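Side-chain contacts in intracellular protein transport protein USO1 (Saccharomyces cerevisiae S288c, PDB 6LSU), which is required for protein transport from the endoplasmic reticulum to the Golgi complex, as a long homodimeric tether with globular heads on a coiled-coil tail: residues G115-P120 with L213-V218; P205-A210 with S250-D255; V217-P222 with I260-K265; P281-L286 with N308-I313. One frame throughout, in Å; residues are numbered along the deposited sequence.

Contact 1: G115-P120 with L213-V218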
loop_
_atom_site.group_PDB
_atom_site.type_symbol
_atom_site.label_atom_id
_atom_site.label_comp_id
_atom_site.label_asym_id
_atom_site.label_seq_id
_atom_site.Cartn_x
_atom_site.Cartn_y
_atom_site.Cartn_z
ATOM N N GLY A 115 13.284 5.002 -5.453
ATOM C CA GLY A 115 12.154 4.248 -6.030
ATOM C C GLY A 115 11.896 2.964 -5.273
ATOM O O GLY A 115 12.613 2.722 -4.280
ATOM N N LYS A 116 10.895 2.196 -5.723
ATOM C CA LYS A 116 10.491 0.869 -5.176
ATOM C C LYS A 116 10.719 -0.127 -6.303
ATOM O O LYS A 116 10.099 0.022 -7.378
ATOM C CB LYS A 116 9.032 0.843 -4.685
ATOM C CG LYS A 116 8.666 1.869 -3.610
ATOM C CD LYS A 116 8.552 3.299 -4.128
ATOM C CE LYS A 116 8.702 4.375 -3.067
ATOM N NZ LYS A 116 8.823 5.722 -3.681
ATOM N N TYR A 117 11.651 -1.051 -6.096
ATOM C CA TYR A 117 12.147 -1.933 -7.177
ATOM C C TYR A 117 11.821 -3.378 -6.801
ATOM O O TYR A 117 11.412 -3.623 -5.659
ATOM C CB TYR A 117 13.592 -1.528 -7.491
ATOM C CG TYR A 117 13.637 -0.436 -8.530
ATOM C CD1 TYR A 117 13.408 0.887 -8.178
ATOM C CD2 TYR A 117 13.804 -0.747 -9.880
ATOM C CE1 TYR A 117 13.383 1.884 -9.139
ATOM C CE2 TYR A 117 13.793 0.244 -10.852
ATOM C CZ TYR A 117 13.582 1.565 -10.469
ATOM O OH TYR A 117 13.564 2.618 -11.327
ATOM N N PRO A 118 11.890 -4.350 -7.758
ATOM C CA PRO A 118 11.589 -5.751 -7.464
ATOM C C PRO A 118 12.566 -6.282 -6.411
ATOM O O PRO A 118 13.654 -6.728 -6.831
ATOM C CB PRO A 118 11.829 -6.528 -8.771
ATOM C CG PRO A 118 11.943 -5.471 -9.843
ATOM C CD PRO A 118 12.367 -4.185 -9.144
ATOM N N SER A 119 12.162 -6.195 -5.126
ATOM C CA SER A 119 12.987 -6.485 -3.916
ATOM C C SER A 119 13.648 -7.849 -4.096
ATOM O O SER A 119 14.870 -7.965 -3.975
ATOM C CB SER A 119 12.190 -6.416 -2.607
ATOM O OG SER A 119 11.207 -5.386 -2.630
ATOM N N PRO A 120 12.873 -8.904 -4.455
ATOM C CA PRO A 120 13.458 -10.219 -4.718
ATOM C C PRO A 120 14.611 -10.094 -5.731
ATOM O O PRO A 120 15.703 -10.541 -5.435
ATOM C CB PRO A 120 12.280 -11.058 -5.258
ATOM C CG PRO A 120 11.031 -10.351 -4.749
ATOM C CD PRO A 120 11.411 -8.886 -4.683
ATOM N N LEU A 213 18.768 9.713 -13.258
ATOM C CA LEU A 213 19.326 10.967 -12.681
ATOM C C LEU A 213 18.104 11.844 -12.392
ATOM O O LEU A 213 18.000 12.489 -11.301
ATOM C CB LEU A 213 20.337 11.600 -13.645
ATOM C CG LEU A 213 20.847 12.994 -13.266
ATOM C CD1 LEU A 213 21.567 12.967 -11.939
ATOM C CD2 LEU A 213 21.772 13.602 -14.331
ATOM N N LEU A 214 17.138 11.818 -13.306
ATOM C CA LEU A 214 15.913 12.605 -13.059
ATOM C C LEU A 214 15.237 12.097 -11.778
ATOM O O LEU A 214 14.782 12.926 -10.983
ATOM C CB LEU A 214 15.041 12.489 -14.301
ATOM C CG LEU A 214 15.458 13.433 -15.420
ATOM C CD1 LEU A 214 14.851 13.006 -16.742
ATOM C CD2 LEU A 214 15.039 14.863 -15.080
ATOM N N MET A 215 15.176 10.772 -11.566
ATOM C CA MET A 215 14.589 10.226 -10.323
ATOM C C MET A 215 15.296 10.846 -9.113
ATOM O O MET A 215 14.582 11.250 -8.176
ATOM C CB MET A 215 14.742 8.709 -10.234
ATOM C CG MET A 215 13.704 7.922 -11.009
ATOM S SD MET A 215 14.181 6.176 -11.080
ATOM C CE MET A 215 14.279 5.935 -9.307
ATOM N N ALA A 216 16.621 10.853 -9.102
ATOM C CA ALA A 216 17.496 11.345 -8.013
ATOM C C ALA A 216 17.240 12.806 -7.748
ATOM O O ALA A 216 17.198 13.193 -6.610
ATOM C CB ALA A 216 18.942 11.186 -8.380
ATOM N N VAL A 217 17.083 13.592 -8.786
ATOM C CA VAL A 217 17.077 15.064 -8.657
ATOM C C VAL A 217 15.681 15.527 -8.170
ATOM O O VAL A 217 15.637 16.405 -7.242
ATOM C CB VAL A 217 17.541 15.711 -9.973
ATOM C CG1 VAL A 217 17.102 17.141 -10.071
ATOM C CG2 VAL A 217 19.048 15.621 -10.096
ATOM N N VAL A 218 14.591 14.984 -8.736
ATOM C CA VAL A 218 13.198 15.389 -8.360
ATOM C C VAL A 218 12.812 14.818 -6.985
ATOM O O VAL A 218 11.918 15.369 -6.391
ATOM C CB VAL A 218 12.117 14.966 -9.377
ATOM C CG1 VAL A 218 12.496 15.241 -10.816
ATOM C CG2 VAL A 218 11.739 13.509 -9.227
#
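In the armadillo-repeat head of the tether, the loop that follows helix 103-112 lies against helix 204-218, and Tyr117 and Gly115 of that loop meet Met215 of the helix. The phenol and the thioether reach for each other from opposite directions. Tyr117 OH comes to 3.6 Å from Met215 SD, and the same hydroxyl lies 3.9 Å from Met215 CE. The methyl sits at the edge of the tyrosine ring, near its plane, with Met215 CE 4.2 Å from Tyr117 CE1, so the ring is met at its rim and not over its face. A bend at the last torsion of the methionine, chi3 57°, turns the methyl out of the line of the chain and carries it alongside the glycine, where Met215 CE is 4.1 Å from Gly115 N. Having no side chain, Gly115 meets the methionine through its backbone. Met215 belongs to the third armadillo repeat, while the loop comes from far earlier in the chain and runs between helices 204-218 and 251-264 of successive repeats. The tyrosine serves both neighbours, since its side chain also packs on Leu251, Asn254 and Ser258 of helix 251-264. Asn114, the residue before the glycine, touches both Met215 and Ala216.

Contact 2: P205-A210 with S250-D255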
loop_
_atom_site.group_PDB
_atom_site.type_symbol
_atom_site.label_atom_id
_atom_site.label_comp_id
_atom_site.label_asym_id
_atom_site.label_seq_id
_atom_site.Cartn_x
_atom_site.Cartn_y
_atom_site.Cartn_z
ATOM N N PRO A 205 21.165 4.332 -24.141
ATOM C CA PRO A 205 21.691 4.306 -22.773
ATOM C C PRO A 205 21.747 5.706 -22.157
ATOM O O PRO A 205 21.676 5.755 -20.987
ATOM C CB PRO A 205 23.093 3.676 -22.907
ATOM C CG PRO A 205 22.999 2.940 -24.253
ATOM C CD PRO A 205 22.144 3.859 -25.126
ATOM N N ILE A 206 21.838 6.797 -22.928
ATOM C CA ILE A 206 21.761 8.160 -22.337
ATOM C C ILE A 206 20.317 8.387 -21.884
ATOM O O ILE A 206 20.094 8.973 -20.823
ATOM C CB ILE A 206 22.250 9.231 -23.332
ATOM C CG1 ILE A 206 23.763 9.133 -23.526
ATOM C CG2 ILE A 206 21.823 10.626 -22.868
ATOM C CD1 ILE A 206 24.261 9.855 -24.744
ATOM N N ARG A 207 19.352 7.994 -22.713
ATOM C CA ARG A 207 17.917 8.116 -22.378
ATOM C C ARG A 207 17.671 7.374 -21.052
ATOM O O ARG A 207 17.223 8.016 -20.112
ATOM C CB ARG A 207 17.080 7.571 -23.533
ATOM C CG ARG A 207 15.584 7.615 -23.279
ATOM C CD ARG A 207 14.869 6.623 -24.165
ATOM N NE ARG A 207 15.117 5.243 -23.795
ATOM C CZ ARG A 207 14.524 4.197 -24.377
ATOM N NH1 ARG A 207 13.638 4.407 -25.339
ATOM N NH2 ARG A 207 14.770 2.950 -23.996
ATOM N N ASP A 208 18.091 6.115 -20.969
ATOM C CA ASP A 208 17.885 5.202 -19.811
ATOM C C ASP A 208 18.562 5.798 -18.574
ATOM O O ASP A 208 17.857 6.010 -17.520
ATOM C CB ASP A 208 18.395 3.803 -20.152
ATOM C CG ASP A 208 17.625 3.083 -21.262
ATOM O OD1 ASP A 208 16.639 3.616 -21.794
ATOM O OD2 ASP A 208 18.031 1.948 -21.566
ATOM N N GLU A 209 19.858 6.147 -18.701
ATOM C CA GLU A 209 20.596 6.745 -17.552
ATOM C C GLU A 209 19.934 8.040 -17.071
ATOM O O GLU A 209 19.909 8.275 -15.846
ATOM C CB GLU A 209 22.046 7.044 -17.868
ATOM C CG GLU A 209 22.916 6.840 -16.653
ATOM C CD GLU A 209 22.854 5.407 -16.145
ATOM O OE1 GLU A 209 23.089 5.181 -14.932
ATOM O OE2 GLU A 209 22.594 4.523 -16.986
ATOM N N ALA A 210 19.369 8.832 -17.973
ATOM C CA ALA A 210 18.804 10.154 -17.655
ATOM C C ALA A 210 17.524 10.003 -16.821
ATOM O O ALA A 210 17.199 10.954 -16.115
ATOM C CB ALA A 210 18.548 10.933 -18.938
ATOM N N SER A 250 11.114 -4.059 -18.861
ATOM C CA SER A 250 11.642 -4.512 -17.566
ATOM C C SER A 250 11.998 -3.259 -16.754
ATOM O O SER A 250 11.004 -2.472 -16.451
ATOM C CB SER A 250 12.703 -5.567 -17.754
ATOM O OG SER A 250 13.917 -4.995 -18.201
ATOM N N LEU A 251 13.280 -3.006 -16.483
ATOM C CA LEU A 251 13.662 -1.977 -15.497
ATOM C C LEU A 251 13.347 -0.563 -16.014
ATOM O O LEU A 251 12.865 0.264 -15.180
ATOM C CB LEU A 251 15.136 -2.138 -15.158
ATOM C CG LEU A 251 15.422 -3.035 -13.981
ATOM C CD1 LEU A 251 16.917 -2.908 -13.647
ATOM C CD2 LEU A 251 14.580 -2.663 -12.788
ATOM N N VAL A 252 13.562 -0.295 -17.308
ATOM C CA VAL A 252 13.383 1.080 -17.854
ATOM C C VAL A 252 11.945 1.545 -17.575
ATOM O O VAL A 252 11.784 2.693 -17.124
ATOM C CB VAL A 252 13.755 1.180 -19.342
ATOM C CG1 VAL A 252 13.497 2.575 -19.876
ATOM C CG2 VAL A 252 15.216 0.835 -19.542
ATOM N N VAL A 253 10.950 0.672 -17.775
ATOM C CA VAL A 253 9.530 0.979 -17.429
ATOM C C VAL A 253 9.373 1.198 -15.929
ATOM O O VAL A 253 8.662 2.116 -15.565
ATOM C CB VAL A 253 8.586 -0.108 -17.948
ATOM C CG1 VAL A 253 7.186 0.085 -17.435
ATOM C CG2 VAL A 253 8.616 -0.109 -19.455
ATOM N N ASN A 254 10.030 0.386 -15.108
ATOM C CA ASN A 254 10.033 0.546 -13.627
ATOM C C ASN A 254 10.593 1.941 -13.295
ATOM O O ASN A 254 9.960 2.693 -12.509
ATOM C CB ASN A 254 10.884 -0.536 -12.975
ATOM C CG ASN A 254 10.489 -0.822 -11.549
ATOM O OD1 ASN A 254 10.782 -1.878 -11.044
ATOM N ND2 ASN A 254 9.811 0.076 -10.902
ATOM N N ASP A 255 11.719 2.299 -13.918
ATOM C CA ASP A 255 12.333 3.655 -13.765
ATOM C C ASP A 255 11.316 4.714 -14.225
ATOM O O ASP A 255 10.959 5.564 -13.422
ATOM C CB ASP A 255 13.671 3.758 -14.484
ATOM C CG ASP A 255 14.664 2.630 -14.158
ATOM O OD1 ASP A 255 15.448 2.292 -15.047
ATOM O OD2 ASP A 255 14.665 2.086 -13.021
HETATM O O HOH W 1 16.783 3.188 -17.028
#
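Asp208 of helix 204-218 and Val252 of helix 251-264 form the close-packed part of this contact, their side chains crossing at about a right angle. Both valine methyls press on the carboxylate: Val252 CG2 is 3.6 Å from Asp208 OD2, and Val252 CG1 is 3.8 Å from Asp208 OD1. The valine holds CG1 anti to its backbone N (chi1 177°), which spreads the two methyls across the acid. Asp208 is itself gripped from within its own helix. Arg207 approaches side-on and gives both NE and NH2 to Asp208 OD1, each bond 3.0 Å long and bent to 146°, with the oxygen almost in the guanidinium plane. Arg207 NH2 also forms a salt bridge with Glu244. Cutting Asp208 back to an alanine would remove the carboxylate, which is likely to open a gap beside the Val252 methyls and leave Arg207 without this partner in its own helix. The other side is looser, bridged by a water that donates to Asp208 O and to Asp255 OD1, the latter at 2.6 Å, linking backbone and carboxylate that do not meet directly. Asp255 OD1 has a second, charged partner in Arg111. Helices of successive repeats packed side by side, here from the third and fourth, are what build the superhelical stack of an armadillo fold.

Contact 3: V217-P222 with I260-K265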
loop_
_atom_site.group_PDB
_atom_site.type_symbol
_atom_site.label_atom_id
_atom_site.label_comp_id
_atom_site.label_asym_id
_atom_site.label_seq_id
_atom_site.Cartn_x
_atom_site.Cartn_y
_atom_site.Cartn_z
ATOM N N VAL A 217 17.083 13.592 -8.786
ATOM C CA VAL A 217 17.077 15.064 -8.657
ATOM C C VAL A 217 15.681 15.527 -8.170
ATOM O O VAL A 217 15.637 16.405 -7.242
ATOM C CB VAL A 217 17.541 15.711 -9.973
ATOM C CG1 VAL A 217 17.102 17.141 -10.071
ATOM C CG2 VAL A 217 19.048 15.621 -10.096
ATOM N N VAL A 218 14.591 14.984 -8.736
ATOM C CA VAL A 218 13.198 15.389 -8.360
ATOM C C VAL A 218 12.812 14.818 -6.985
ATOM O O VAL A 218 11.918 15.369 -6.391
ATOM C CB VAL A 218 12.117 14.966 -9.377
ATOM C CG1 VAL A 218 12.496 15.241 -10.816
ATOM C CG2 VAL A 218 11.739 13.509 -9.227
ATOM N N ASN A 219 13.445 13.735 -6.512
ATOM C CA ASN A 219 13.143 13.088 -5.205
ATOM C C ASN A 219 13.251 14.107 -4.062
ATOM O O ASN A 219 14.313 14.754 -3.961
ATOM C CB ASN A 219 14.091 11.911 -4.940
ATOM C CG ASN A 219 13.658 11.083 -3.753
ATOM O OD1 ASN A 219 12.647 10.383 -3.845
ATOM N ND2 ASN A 219 14.369 11.229 -2.643
ATOM N N ASP A 220 12.208 14.216 -3.227
ATOM C CA ASP A 220 12.117 15.115 -2.040
ATOM C C ASP A 220 12.424 16.581 -2.419
ATOM O O ASP A 220 13.021 17.289 -1.590
ATOM C CB ASP A 220 13.034 14.610 -0.911
ATOM C CG ASP A 220 12.571 13.318 -0.245
ATOM O OD1 ASP A 220 11.341 13.148 -0.073
ATOM O OD2 ASP A 220 13.443 12.481 0.100
ATOM N N SER A 221 12.050 17.040 -3.616
ATOM C CA SER A 221 12.359 18.425 -4.065
ATOM C C SER A 221 11.183 19.005 -4.841
ATOM O O SER A 221 11.106 18.901 -6.073
ATOM C CB SER A 221 13.643 18.467 -4.849
ATOM O OG SER A 221 13.877 19.761 -5.381
ATOM N N PRO A 222 10.215 19.621 -4.124
ATOM C CA PRO A 222 9.071 20.281 -4.758
ATOM C C PRO A 222 9.508 21.259 -5.855
ATOM O O PRO A 222 8.866 21.320 -6.919
ATOM C CB PRO A 222 8.456 21.082 -3.614
ATOM C CG PRO A 222 8.792 20.256 -2.395
ATOM C CD PRO A 222 10.184 19.717 -2.657
ATOM N N ILE A 260 7.680 8.968 -12.727
ATOM C CA ILE A 260 6.306 9.549 -12.685
ATOM C C ILE A 260 5.844 9.609 -11.232
ATOM O O ILE A 260 5.183 10.599 -10.871
ATOM C CB ILE A 260 5.316 8.767 -13.556
ATOM C CG1 ILE A 260 5.714 8.734 -15.016
ATOM C CG2 ILE A 260 3.913 9.362 -13.406
ATOM C CD1 ILE A 260 4.633 8.081 -15.910
ATOM N N ASN A 261 6.160 8.597 -10.438
ATOM C CA ASN A 261 5.715 8.531 -9.034
ATOM C C ASN A 261 6.357 9.682 -8.264
ATOM O O ASN A 261 5.620 10.373 -7.570
ATOM C CB ASN A 261 5.999 7.143 -8.435
ATOM C CG ASN A 261 5.469 7.002 -7.028
ATOM O OD1 ASN A 261 5.978 7.663 -6.113
ATOM N ND2 ASN A 261 4.449 6.176 -6.872
ATOM N N ASN A 262 7.668 9.864 -8.363
ATOM C CA ASN A 262 8.416 10.881 -7.583
ATOM C C ASN A 262 8.002 12.297 -8.022
ATOM O O ASN A 262 8.066 13.217 -7.168
ATOM C CB ASN A 262 9.929 10.711 -7.727
ATOM C CG ASN A 262 10.494 9.515 -6.991
ATOM O OD1 ASN A 262 9.965 9.073 -5.976
ATOM N ND2 ASN A 262 11.601 9.004 -7.475
ATOM N N ILE A 263 7.586 12.505 -9.286
ATOM C CA ILE A 263 7.142 13.855 -9.740
ATOM C C ILE A 263 5.754 14.198 -9.156
ATOM O O ILE A 263 5.466 15.437 -9.090
ATOM C CB ILE A 263 7.143 13.921 -11.279
ATOM C CG1 ILE A 263 8.537 13.769 -11.872
ATOM C CG2 ILE A 263 6.459 15.176 -11.787
ATOM C CD1 ILE A 263 8.522 13.286 -13.298
ATOM N N LEU A 264 4.910 13.192 -8.797
ATOM C CA LEU A 264 3.497 13.391 -8.315
ATOM C C LEU A 264 3.371 13.314 -6.791
ATOM O O LEU A 264 2.531 14.008 -6.229
ATOM C CB LEU A 264 2.554 12.356 -8.942
ATOM C CG LEU A 264 2.498 12.359 -10.468
ATOM C CD1 LEU A 264 1.465 11.399 -10.970
ATOM C CD2 LEU A 264 2.204 13.749 -10.984
ATOM N N LYS A 265 4.179 12.492 -6.130
ATOM C CA LYS A 265 4.075 12.268 -4.665
ATOM C C LYS A 265 4.056 13.639 -4.005
ATOM O O LYS A 265 5.011 14.394 -4.184
ATOM C CB LYS A 265 5.221 11.392 -4.141
ATOM C CG LYS A 265 4.856 10.524 -2.933
ATOM C CD LYS A 265 4.652 9.057 -3.288
ATOM C CE LYS A 265 4.060 8.172 -2.201
ATOM N NZ LYS A 265 3.882 6.779 -2.693
#
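Val218 and Asn262 each bury more surface here than any other residue of the two segments, and they meet at about a right angle. The valine reaches over with one methyl, Val218 CG2, which lies 3.7 Å from Asn262 CB and so uses the aliphatic root of the asparagine instead of its amide. With chi1 at -45°, that methyl falls in the crowded position between backbone N and carbonyl carbon, while CG1 stands anti to the carbonyl carbon. The same CG2 also touches the next residue of the facing helix, 4.2 Å from Ile263 CG1, so a single methyl spans two neighbours. Val218 and Ile263 also share a neighbour, both packing on Val228 of helix 222-229. The contact joins the ends of two helices of successive armadillo repeats: 217-222 spans the passage from the third to the fourth, and 260-265 closes the fourth. Here the chain leaves helix 204-218 at Asn219 through a type II beta turn from Val218 to Ser221, closed by Ser221 N to Val218 O at 3.2 Å, and Ser221 OG then caps the start of helix 222-229 at Val224 N. Asn219 comes third in buried surface. Its CG is anti to the backbone N (chi1 -170°), which brings the amide toward Asn262 although the side chain sets out in another direction. Asn219 OD1 and Asn262 OD1 lie 3.7 Å apart, and the two amide planes are turned 71° against each other. The amide nitrogen of Asn262 is engaged elsewhere, donating to Asn114 O.

Contact 4: P281-L286 with N308-I313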
loop_
_atom_site.group_PDB
_atom_site.type_symbol
_atom_site.label_atom_id
_atom_site.label_comp_id
_atom_site.label_asym_id
_atom_site.label_seq_id
_atom_site.Cartn_x
_atom_site.Cartn_y
_atom_site.Cartn_z
ATOM N N PRO A 281 -5.796 8.351 -20.177
ATOM C CA PRO A 281 -6.012 7.336 -21.212
ATOM C C PRO A 281 -4.768 6.460 -21.407
ATOM O O PRO A 281 -4.894 5.296 -21.683
ATOM C CB PRO A 281 -6.265 8.139 -22.482
ATOM C CG PRO A 281 -6.631 9.510 -22.000
ATOM C CD PRO A 281 -5.912 9.721 -20.688
ATOM N N LYS A 282 -3.593 7.065 -21.250
ATOM C CA LYS A 282 -2.274 6.391 -21.389
ATOM C C LYS A 282 -2.068 5.399 -20.233
ATOM O O LYS A 282 -1.681 4.267 -20.504
ATOM C CB LYS A 282 -1.160 7.441 -21.442
ATOM C CG LYS A 282 -1.034 8.121 -22.794
ATOM C CD LYS A 282 -0.689 9.584 -22.713
ATOM C CE LYS A 282 -0.184 10.111 -24.030
ATOM N NZ LYS A 282 0.644 11.315 -23.791
ATOM N N LEU A 283 -2.316 5.838 -18.997
ATOM C CA LEU A 283 -2.170 5.027 -17.757
ATOM C C LEU A 283 -3.185 3.870 -17.790
ATOM O O LEU A 283 -2.793 2.717 -17.540
ATOM C CB LEU A 283 -2.408 5.957 -16.569
ATOM C CG LEU A 283 -2.099 5.357 -15.209
ATOM C CD1 LEU A 283 -0.680 4.854 -15.180
ATOM C CD2 LEU A 283 -2.302 6.394 -14.121
ATOM N N ALA A 284 -4.426 4.165 -18.152
ATOM C CA ALA A 284 -5.506 3.191 -18.396
ATOM C C ALA A 284 -5.036 2.165 -19.402
ATOM O O ALA A 284 -5.316 0.978 -19.225
ATOM C CB ALA A 284 -6.723 3.867 -18.953
ATOM N N HIS A 285 -4.420 2.617 -20.481
ATOM C CA HIS A 285 -4.056 1.701 -21.597
ATOM C C HIS A 285 -3.011 0.678 -21.082
ATOM O O HIS A 285 -3.068 -0.543 -21.479
ATOM C CB HIS A 285 -3.560 2.506 -22.798
ATOM C CG HIS A 285 -2.946 1.606 -23.806
ATOM N ND1 HIS A 285 -3.740 0.821 -24.631
ATOM C CD2 HIS A 285 -1.649 1.308 -24.086
ATOM C CE1 HIS A 285 -2.955 0.081 -25.393
ATOM N NE2 HIS A 285 -1.666 0.366 -25.091
ATOM N N LEU A 286 -2.056 1.194 -20.282
ATOM C CA LEU A 286 -0.952 0.424 -19.641
ATOM C C LEU A 286 -1.499 -0.533 -18.563
ATOM O O LEU A 286 -1.107 -1.673 -18.584
ATOM C CB LEU A 286 0.012 1.435 -19.010
ATOM C CG LEU A 286 1.167 0.836 -18.220
ATOM C CD1 LEU A 286 2.092 0.110 -19.189
ATOM C CD2 LEU A 286 1.910 1.895 -17.437
ATOM N N ASN A 308 2.059 -2.536 -10.117
ATOM C CA ASN A 308 1.692 -2.083 -8.774
ATOM C C ASN A 308 2.115 -0.612 -8.695
ATOM O O ASN A 308 1.423 0.224 -8.048
ATOM C CB ASN A 308 2.303 -3.006 -7.719
ATOM C CG ASN A 308 1.431 -4.182 -7.316
ATOM O OD1 ASN A 308 0.257 -4.311 -7.692
ATOM N ND2 ASN A 308 2.009 -5.084 -6.544
ATOM N N THR A 309 3.290 -0.301 -9.250
ATOM C CA THR A 309 3.759 1.097 -9.328
ATOM C C THR A 309 2.724 1.934 -10.109
ATOM O O THR A 309 2.335 3.051 -9.609
ATOM C CB THR A 309 5.157 1.184 -9.921
ATOM O OG1 THR A 309 6.036 0.278 -9.240
ATOM C CG2 THR A 309 5.711 2.603 -9.785
ATOM N N ALA A 310 2.263 1.442 -11.262
ATOM C CA ALA A 310 1.169 2.089 -12.021
ATOM C C ALA A 310 -0.084 2.342 -11.148
ATOM O O ALA A 310 -0.600 3.462 -11.140
ATOM C CB ALA A 310 0.861 1.270 -13.256
ATOM N N LEU A 311 -0.546 1.334 -10.418
ATOM C CA LEU A 311 -1.705 1.415 -9.506
ATOM C C LEU A 311 -1.434 2.465 -8.445
ATOM O O LEU A 311 -2.408 3.173 -8.090
ATOM C CB LEU A 311 -2.033 0.052 -8.911
ATOM C CG LEU A 311 -2.705 -0.920 -9.889
ATOM C CD1 LEU A 311 -2.818 -2.335 -9.292
ATOM C CD2 LEU A 311 -4.088 -0.437 -10.294
ATOM N N ASP A 312 -0.190 2.563 -7.978
ATOM C CA ASP A 312 0.204 3.502 -6.880
ATOM C C ASP A 312 0.053 4.927 -7.430
ATOM O O ASP A 312 -0.446 5.791 -6.716
ATOM C CB ASP A 312 1.596 3.194 -6.287
ATOM C CG ASP A 312 1.633 1.946 -5.407
ATOM O OD1 ASP A 312 0.518 1.434 -5.019
ATOM O OD2 ASP A 312 2.751 1.475 -5.112
ATOM N N ILE A 313 0.386 5.154 -8.697
ATOM C CA ILE A 313 0.283 6.496 -9.302
ATOM C C ILE A 313 -1.187 6.880 -9.271
ATOM O O ILE A 313 -1.474 8.004 -8.789
ATOM C CB ILE A 313 0.868 6.510 -10.705
ATOM C CG1 ILE A 313 2.399 6.494 -10.681
ATOM C CG2 ILE A 313 0.297 7.665 -11.471
ATOM C CD1 ILE A 313 3.017 5.947 -11.983
#
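A wholly apolar helix-to-helix contact within the fifth armadillo repeat joins Leu283 and Leu286 of helix 280-287 to Ala310 and Ile313 of helix 301-317. The short segments run roughly antiparallel, at 148° between their directions, and their axes come no nearer than 10.7 Å, so the gap is bridged by the ends of side chains. Leu283 does most of this. With CG anti to its backbone N (chi1 -171°), its two methyls fork over the opposite helix, and they take different partners one turn apart. Leu283 CD1 lies 4.3 Å from Ala310 CB, while Leu283 CD2 comes to 3.9 Å from Ile313 CG2, where the two branched side chains meet at a slant. Leu286, one turn further along, adds a longer touch, its CD2 4.4 Å from Ala310 CB. The small alanine thus receives a methyl from each leucine on its single beta carbon. Helix 251-264 of the fourth repeat packs on two of the four: Leu286 meets Leu257, and Ile313 meets Ile260 and Leu264, so the pair belongs to a larger apolar interior shared with neighbouring helices. Leu286 also reaches Ile241 of helix 233-244. Across this interface the side chains meet through methyl groups, all four residues being buried, which suggests that it rests on shape and on the exclusion of water, with nothing in it that fixes direction as a hydrogen bond would.

How the contacts relate
Contacts 2 and 3 hold the same two helices, 204-218 and 251-264, near opposite ends of that pair, with centres about 16 Å apart. Contact 1 uses the first of these helices too, and its loop tyrosine reaches the second beside contact 2. Contact 4 lies in the next repeat, joined to contact 3 by Ile260 and Leu264 packing on Ile313. Chemistry follows position. Contact 2, partly exposed, mixes a valine with charges and a water; contacts 1, 3 and 4 are buried, but only the last is purely aliphatic, since contact 1 pairs a phenol with a thioether and contact 3 sets amides beside its methyls.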